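Local coordinates for uncharacterized protein (Pseudomonas syringae pv. tomato, PDB 3K4I), which is of unknown function but belongs to the Aldolase/RraA family and assembles as a trimer of a mixed alpha/beta fold, at residues I56-Q61 with Q80-S85; G93-T98 with F136-F141. All blocks are in the same frame, centred on the assembly; numbering follows the deposited sequence.

Contact 1. Residues I56-Q61 with Q80-S85; sequences IAFTVQ and QVPSGS
The aromatic ring of F58 lies across V81, whose CG2 methyl sits over the centre of one ring face. V81 CG2 stands 3.7 Å from the centroid of the F58 ring and 12° off its normal, a CH-pi contact, while V81 CG1 touches the start of the side chain, 4.0 Å from F58 CG. The phenyl group gets there because its CG is anti to the backbone N (chi1 177°), which swings it across to the 80-85 loop. P82 meets the same ring obliquely: its CD comes within 3.8 Å of F58 CD1, and the two side chains cross at about a right angle. V154 of strand 150-154 also packs on F58, which is buried. In the mixed sheet of this Aldolase/RraA family member, strand 53-63 runs parallel to strand 85-90, and I56 and S85 form the first parallel bridge where the loop enters the second strand. I56 N donates to G84 O (3.2 Å) in the carbonyl plane, on a lone pair, with a straight N-H...O angle of 163°. One residue on, S85 CA makes a CA-H...O contact with I56 O. The type II turn P82-S85 is fastened at P82 O, which accepts both S85 N and, at 2.7 Å, S85 OG, the two donors arriving from the same face of the carbonyl plane.

Contact 2. Residues G93-T98 with F136-F141; sequences GRHDCT and FSRGRF
With CG anti to the carbonyl carbon (chi1 -81°), the imidazole of H95 reaches across to R138, while F141, its CG anti to the backbone N, extends its ring beside the 95-97 backbone. The contact lies at one end of the mixed sheet of this Aldolase/RraA family member: 93-98 is the loop beyond strand 85-90, whereas the segment 136-141 begins in strand 135-137 and leaves it as loop. H95 NE2 donates to R138 O at 3.2 Å, a bent bond (139°) in which the donor stands above the carbonyl plane. The imidazole also leans on R138 CB, and the H95 and R138 side chains run nearly perpendicular. From there the extended arginine chain passes G93, whose CA lies 4.0 Å from R138 NE; the R138 guanidinium is held by salt bridges to D119 and D161. On the facing loop, R94 grips D96 side-on, with R94 NE to D96 OD1 (3.0 Å) and R94 NH2 to D96 OD2 (3.1 Å) both near the guanidinium plane. F141 is buried, with L41 of the second subunit packing on it, and T98 CG2 lies 3.8 Å from F141 CB. At the ring edge, D96 O lies in plane, 3.6 Å from F141 CE1.

From the N terminus, strand 53-63 comes first, and contact 1 closes the loop that leaves it, bringing 80-85 back alongside 56-61 just as strand 85-90 begins. That strand then leads into 93-98, where contact 2 opens; the chain passes through helix 102-110, strand 115-119 and helix 125-130 before 136-141 closes it. The two loops therefore follow in series, neither nesting nor crossing. The centres of contact 1 and contact 2 are about 19 Å apart and their nearest atoms about 8 Å, without touching. Strand 85-90 joins them: contact 1 pairs its start with strand 53-63, and contact 2 ties the loop beyond its end to the exit of strand 135-137, farther across the same sheet.

Contact 1. Residues I56-Q61 with Q80-S85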
ATOM      1  N   ILE C  56       1.474 -12.287  22.324  1.00  5.54           N
ATOM      2  CA  ILE C  56       0.799 -13.573  22.359  1.00  6.04           C
ATOM      3  C   ILE C  56      -0.534 -13.445  21.665  1.00  6.10           C
ATOM      4  O   ILE C  56      -1.293 -12.546  21.985  1.00  7.44           O
ATOM      5  CB  ILE C  56       0.569 -13.966  23.843  1.00  7.14           C
ATOM      6  CG1 ILE C  56       1.908 -13.961  24.590  1.00  9.07           C
ATOM      7  CG2 ILE C  56      -0.168 -15.280  23.941  1.00  8.94           C
ATOM      8  CD1 ILE C  56       3.010 -14.929  24.002  1.00  8.47           C
ATOM      9  N   ALA C  57      -0.823 -14.359  20.743  1.00  6.26           N
ATOM     10  CA  ALA C  57      -2.054 -14.296  19.978  1.00  5.94           C
ATOM     11  C   ALA C  57      -3.265 -14.433  20.889  1.00  4.82           C
ATOM     12  O   ALA C  57      -3.341 -15.378  21.674  1.00  6.14           O
ATOM     13  CB  ALA C  57      -2.081 -15.416  18.922  1.00  7.87           C
ATOM     14  N   PHE C  58      -4.221 -13.515  20.735  1.00  2.35           N
ATOM     15  CA  PHE C  58      -5.533 -13.635  21.302  1.00  2.37           C
ATOM     16  C   PHE C  58      -6.431 -13.618  20.066  1.00  2.80           C
ATOM     17  O   PHE C  58      -6.424 -12.625  19.323  1.00  3.87           O
ATOM     18  CB  PHE C  58      -5.847 -12.419  22.178  1.00  4.79           C
ATOM     19  CG  PHE C  58      -7.231 -12.430  22.743  1.00  6.17           C
ATOM     20  CD1 PHE C  58      -7.432 -12.846  24.062  1.00  6.47           C
ATOM     21  CD2 PHE C  58      -8.342 -12.086  21.951  1.00  6.18           C
ATOM     22  CE1 PHE C  58      -8.690 -12.880  24.622  1.00  6.93           C
ATOM     23  CE2 PHE C  58      -9.641 -12.137  22.492  1.00  6.30           C
ATOM     24  CZ  PHE C  58      -9.805 -12.520  23.849  1.00  5.82           C
ATOM     25  N   THR C  59      -7.114 -14.726  19.831  1.00  3.35           N
ATOM     26  CA  THR C  59      -7.813 -14.935  18.554  1.00  4.93           C
ATOM     27  C   THR C  59      -9.270 -14.495  18.593  1.00  5.48           C
ATOM     28  O   THR C  59      -9.964 -14.618  19.617  1.00  5.31           O
ATOM     29  CB  THR C  59      -7.734 -16.403  18.114  1.00  5.08           C
ATOM     30  OG1 THR C  59      -8.199 -17.260  19.169  1.00  6.74           O
ATOM     31  CG2 THR C  59      -6.302 -16.798  17.773  1.00  8.28           C
ATOM     32  N   VAL C  60      -9.742 -13.982  17.467  1.00  5.27           N
ATOM     33  CA  VAL C  60     -11.127 -13.511  17.358  1.00  4.84           C
ATOM     34  C   VAL C  60     -11.630 -14.041  16.025  1.00  3.26           C
ATOM     35  O   VAL C  60     -10.991 -13.803  14.990  1.00  4.96           O
ATOM     36  CB  VAL C  60     -11.159 -11.963  17.306  1.00  5.18           C
ATOM     37  CG1 VAL C  60     -12.609 -11.468  17.271  1.00  6.26           C
ATOM     38  CG2 VAL C  60     -10.385 -11.365  18.503  1.00  6.60           C
ATOM     39  N   GLN C  61     -12.761 -14.754  16.041  1.00  3.83           N
ATOM     40  CA  GLN C  61     -13.378 -15.303  14.827  1.00  3.64           C
ATOM     41  C   GLN C  61     -14.765 -14.695  14.607  1.00  2.65           C
ATOM     42  O   GLN C  61     -15.602 -14.727  15.521  1.00  2.40           O
ATOM     43  CB  GLN C  61     -13.498 -16.826  14.946  1.00  4.03           C
ATOM     44  CG  GLN C  61     -14.239 -17.477  13.750  1.00  7.57           C
ATOM     45  CD  GLN C  61     -13.414 -17.351  12.491  1.00  5.00           C
ATOM     46  OE1 GLN C  61     -13.836 -16.709  11.488  1.00  8.61           O
ATOM     47  NE2 GLN C  61     -12.217 -17.897  12.532  1.00  7.87           N
ATOM     48  N   GLN C  80     -11.627  -8.510  27.497  1.00 11.35           N
ATOM     49  CA  GLN C  80     -11.104  -9.820  27.890  1.00 11.47           C
ATOM     50  C   GLN C  80      -9.615 -10.023  27.572  1.00  9.50           C
ATOM     51  O   GLN C  80      -9.016 -10.981  28.051  1.00  8.29           O
ATOM     52  CB  GLN C  80     -11.906 -10.925  27.177  1.00 13.46           C
ATOM     53  CG  GLN C  80     -13.408 -10.803  27.312  1.00 33.71           C
ATOM     54  CD  GLN C  80     -14.121 -12.135  27.107  1.00 17.27           C
ATOM     55  OE1 GLN C  80     -15.152 -12.404  27.752  1.00 35.01           O
ATOM     56  NE2 GLN C  80     -13.557 -12.998  26.270  1.00 33.99           N
ATOM     57  N   VAL C  81      -9.043  -9.155  26.730  1.00  8.49           N
ATOM     58  CA  VAL C  81      -7.729  -9.380  26.144  1.00  7.54           C
ATOM     59  C   VAL C  81      -6.625  -9.015  27.155  1.00  7.86           C
ATOM     60  O   VAL C  81      -6.609  -7.899  27.645  1.00  7.28           O
ATOM     61  CB  VAL C  81      -7.555  -8.544  24.850  1.00  7.44           C
ATOM     62  CG1 VAL C  81      -6.202  -8.802  24.190  1.00  7.19           C
ATOM     63  CG2 VAL C  81      -8.719  -8.801  23.861  1.00  9.01           C
ATOM     64  N   PRO C  82      -5.745  -9.974  27.482  1.00  8.99           N
ATOM     65  CA  PRO C  82      -4.685  -9.704  28.447  1.00 10.40           C
ATOM     66  C   PRO C  82      -3.631  -8.741  27.914  1.00  9.24           C
ATOM     67  O   PRO C  82      -3.339  -8.703  26.720  1.00  8.38           O
ATOM     68  CB  PRO C  82      -4.066 -11.085  28.705  1.00 10.92           C
ATOM     69  CG  PRO C  82      -5.055 -12.062  28.230  1.00 15.28           C
ATOM     70  CD  PRO C  82      -5.829 -11.408  27.146  1.00 10.35           C
ATOM     71  N   SER C  83      -3.028  -7.985  28.827  1.00  8.47           N
ATOM     72  CA  SER C  83      -1.835  -7.216  28.522  1.00  8.55           C
ATOM     73  C   SER C  83      -0.753  -8.106  27.885  1.00  7.58           C
ATOM     74  O   SER C  83      -0.512  -9.215  28.351  1.00  7.98           O
ATOM     75  CB  SER C  83      -1.313  -6.580  29.825  1.00 10.29           C
ATOM     76  OG  SER C  83      -0.144  -5.825  29.590  1.00 21.97           O
ATOM     77  N   GLY C  84      -0.149  -7.629  26.791  1.00  5.64           N
ATOM     78  CA  GLY C  84       0.933  -8.333  26.111  1.00  4.20           C
ATOM     79  C   GLY C  84       0.431  -9.128  24.932  1.00  4.32           C
ATOM     80  O   GLY C  84       1.225  -9.783  24.241  1.00  4.82           O
ATOM     81  N   SER C  85      -0.880  -9.044  24.702  1.00  2.91           N
ATOM     82  CA  SER C  85      -1.494  -9.760  23.570  1.00  4.54           C
ATOM     83  C   SER C  85      -1.273  -9.051  22.262  1.00  4.02           C
ATOM     84  O   SER C  85      -1.207  -7.825  22.218  1.00  4.34           O
ATOM     85  CB  SER C  85      -2.991  -9.880  23.772  1.00  5.84           C
ATOM     86  OG  SER C  85      -3.291 -10.669  24.906  1.00  9.24           O
TER

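Contact 2. Residues G93-T98 with F136-F141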
ATOM      1  N   GLY C  93     -11.375 -12.702   5.301  1.00  8.60           N
ATOM      2  CA  GLY C  93     -10.707 -11.830   4.340  1.00  8.48           C
ATOM      3  C   GLY C  93     -11.585 -10.770   3.723  1.00  8.96           C
ATOM      4  O   GLY C  93     -11.260 -10.255   2.661  1.00 10.17           O
ATOM      5  N   ARG C  94     -12.704 -10.456   4.372  1.00  8.46           N
ATOM      6  CA  ARG C  94     -13.678  -9.504   3.832  1.00  9.05           C
ATOM      7  C   ARG C  94     -13.162  -8.070   3.735  1.00  9.96           C
ATOM      8  O   ARG C  94     -12.446  -7.576   4.621  1.00  8.96           O
ATOM      9  CB  ARG C  94     -15.014  -9.550   4.584  1.00  8.33           C
ATOM     10  CG  ARG C  94     -15.778 -10.876   4.371  1.00 12.49           C
ATOM     11  CD  ARG C  94     -17.037 -10.998   5.222  1.00  8.28           C
ATOM     12  NE  ARG C  94     -18.004  -9.946   4.950  1.00 12.74           N
ATOM     13  CZ  ARG C  94     -19.156  -9.802   5.603  1.00  9.99           C
ATOM     14  NH1 ARG C  94     -19.502 -10.653   6.570  1.00 13.07           N
ATOM     15  NH2 ARG C  94     -19.980  -8.814   5.274  1.00 13.32           N
ATOM     16  N   HIS C  95     -13.493  -7.429   2.621  1.00 10.96           N
ATOM     17  CA  HIS C  95     -13.109  -6.045   2.358  1.00 12.49           C
ATOM     18  C   HIS C  95     -14.292  -5.084   2.507  1.00 12.22           C
ATOM     19  O   HIS C  95     -14.113  -3.861   2.413  1.00 11.63           O
ATOM     20  CB  HIS C  95     -12.481  -5.895   0.952  1.00 14.81           C
ATOM     21  CG  HIS C  95     -11.030  -6.283   0.888  1.00 15.99           C
ATOM     22  ND1 HIS C  95     -10.609  -7.596   0.835  1.00 16.67           N
ATOM     23  CD2 HIS C  95      -9.906  -5.529   0.865  1.00 15.25           C
ATOM     24  CE1 HIS C  95      -9.287  -7.633   0.769  1.00 16.00           C
ATOM     25  NE2 HIS C  95      -8.837  -6.390   0.792  1.00 17.33           N
ATOM     26  N   ASP C  96     -15.495  -5.621   2.745  1.00 12.63           N
ATOM     27  CA  ASP C  96     -16.713  -4.791   2.737  1.00 13.40           C
ATOM     28  C   ASP C  96     -17.159  -4.285   4.122  1.00 11.83           C
ATOM     29  O   ASP C  96     -18.111  -3.510   4.241  1.00 11.81           O
ATOM     30  CB  ASP C  96     -17.864  -5.528   2.036  1.00 16.14           C
ATOM     31  CG  ASP C  96     -18.319  -6.767   2.795  1.00 23.49           C
ATOM     32  OD1 ASP C  96     -17.488  -7.437   3.448  1.00 16.70           O
ATOM     33  OD2 ASP C  96     -19.517  -7.076   2.723  1.00 17.97           O
ATOM     34  N   CYS C  97     -16.456  -4.716   5.164  1.00  9.40           N
ATOM     35  CA  CYS C  97     -16.704  -4.199   6.509  1.00  8.72           C
ATOM     36  C   CYS C  97     -15.410  -4.310   7.301  1.00  8.12           C
ATOM     37  O   CYS C  97     -14.505  -5.080   6.951  1.00  9.48           O
ATOM     38  CB  CYS C  97     -17.834  -4.957   7.207  1.00  8.40           C
ATOM     39  SG  CYS C  97     -17.632  -6.763   7.261  1.00 12.93           S
ATOM     40  N   THR C  98     -15.327  -3.522   8.358  1.00  6.45           N
ATOM     41  CA  THR C  98     -14.099  -3.431   9.170  1.00  6.39           C
ATOM     42  C   THR C  98     -14.311  -4.002  10.568  1.00  6.10           C
ATOM     43  O   THR C  98     -15.431  -3.990  11.101  1.00  7.49           O
ATOM     44  CB  THR C  98     -13.635  -1.982   9.273  1.00  6.03           C
ATOM     45  OG1 THR C  98     -14.693  -1.189   9.817  1.00  6.30           O
ATOM     46  CG2 THR C  98     -13.269  -1.447   7.888  1.00  7.21           C
ATOM     47  N   PHE C 136      -1.954  -4.470  11.246  1.00  6.00           N
ATOM     48  CA  PHE C 136      -1.674  -5.221  10.045  1.00  5.96           C
ATOM     49  C   PHE C 136      -2.985  -5.749   9.514  1.00  5.07           C
ATOM     50  O   PHE C 136      -3.778  -6.311  10.280  1.00  5.82           O
ATOM     51  CB  PHE C 136      -0.713  -6.336  10.429  1.00  6.46           C
ATOM     52  CG  PHE C 136       0.532  -5.824  11.055  1.00  4.75           C
ATOM     53  CD1 PHE C 136       1.673  -5.596  10.282  1.00  5.89           C
ATOM     54  CD2 PHE C 136       0.559  -5.499  12.408  1.00  6.33           C
ATOM     55  CE1 PHE C 136       2.834  -5.090  10.862  1.00  7.09           C
ATOM     56  CE2 PHE C 136       1.725  -4.946  12.996  1.00  7.00           C
ATOM     57  CZ  PHE C 136       2.857  -4.744  12.212  1.00  5.72           C
ATOM     58  N   SER C 137      -3.246  -5.562   8.222  1.00  5.91           N
ATOM     59  CA  SER C 137      -4.524  -5.969   7.671  1.00  5.24           C
ATOM     60  C   SER C 137      -4.432  -6.102   6.168  1.00  5.69           C
ATOM     61  O   SER C 137      -3.435  -5.724   5.568  1.00  6.85           O
ATOM     62  CB  SER C 137      -5.589  -4.904   7.986  1.00  5.67           C
ATOM     63  OG  SER C 137      -5.319  -3.710   7.267  1.00  5.35           O
ATOM     64  N   ARG C 138      -5.503  -6.606   5.565  1.00  5.70           N
ATOM     65  CA  ARG C 138      -5.586  -6.694   4.111  1.00  6.71           C
ATOM     66  C   ARG C 138      -5.959  -5.369   3.457  1.00  7.42           C
ATOM     67  O   ARG C 138      -6.165  -5.289   2.233  1.00  9.66           O
ATOM     68  CB  ARG C 138      -6.598  -7.754   3.704  1.00  6.17           C
ATOM     69  CG  ARG C 138      -6.193  -9.156   4.161  1.00  6.69           C
ATOM     70  CD  ARG C 138      -7.035 -10.255   3.498  1.00  5.99           C
ATOM     71  NE  ARG C 138      -6.746 -11.519   4.186  1.00  7.61           N
ATOM     72  CZ  ARG C 138      -5.608 -12.211   4.083  1.00  5.77           C
ATOM     73  NH1 ARG C 138      -4.641 -11.806   3.288  1.00  8.22           N
ATOM     74  NH2 ARG C 138      -5.448 -13.339   4.800  1.00  9.06           N
ATOM     75  N   GLY C 139      -6.100  -4.329   4.254  1.00  6.53           N
ATOM     76  CA  GLY C 139      -6.475  -3.041   3.669  1.00  6.16           C
ATOM     77  C   GLY C 139      -7.261  -2.151   4.589  1.00  5.50           C
ATOM     78  O   GLY C 139      -7.383  -2.427   5.802  1.00  5.18           O
ATOM     79  N   ARG C 140      -7.795  -1.103   3.986  1.00  5.26           N
ATOM     80  CA  ARG C 140      -8.429   0.009   4.679  1.00  5.85           C
ATOM     81  C   ARG C 140      -9.805   0.261   4.105  1.00  6.47           C
ATOM     82  O   ARG C 140      -9.964   0.302   2.879  1.00  7.78           O
ATOM     83  CB  ARG C 140      -7.586   1.270   4.522  1.00  6.38           C
ATOM     84  CG  ARG C 140      -6.117   1.121   4.979  1.00  5.29           C
ATOM     85  CD  ARG C 140      -5.239   2.199   4.396  1.00  5.50           C
ATOM     86  NE  ARG C 140      -3.915   2.234   5.053  1.00  7.06           N
ATOM     87  CZ  ARG C 140      -3.101   3.288   5.012  1.00  5.01           C
ATOM     88  NH1 ARG C 140      -3.438   4.380   4.320  1.00  6.55           N
ATOM     89  NH2 ARG C 140      -1.941   3.255   5.644  1.00  6.83           N
ATOM     90  N   PHE C 141     -10.785   0.414   5.000  1.00  6.75           N
ATOM     91  CA  PHE C 141     -12.161   0.770   4.611  1.00  6.21           C
ATOM     92  C   PHE C 141     -12.823   1.526   5.763  1.00  6.10           C
ATOM     93  O   PHE C 141     -12.178   1.780   6.761  1.00  5.31           O
ATOM     94  CB  PHE C 141     -12.942  -0.486   4.209  1.00  7.15           C
ATOM     95  CG  PHE C 141     -14.129  -0.217   3.314  1.00  5.98           C
ATOM     96  CD1 PHE C 141     -15.321  -0.914   3.497  1.00  8.06           C
ATOM     97  CD2 PHE C 141     -14.056   0.733   2.288  1.00  8.74           C
ATOM     98  CE1 PHE C 141     -16.432  -0.688   2.668  1.00  6.94           C
ATOM     99  CE2 PHE C 141     -15.174   0.968   1.440  1.00  6.42           C
ATOM    100  CZ  PHE C 141     -16.357   0.257   1.641  1.00  9.35           C
TER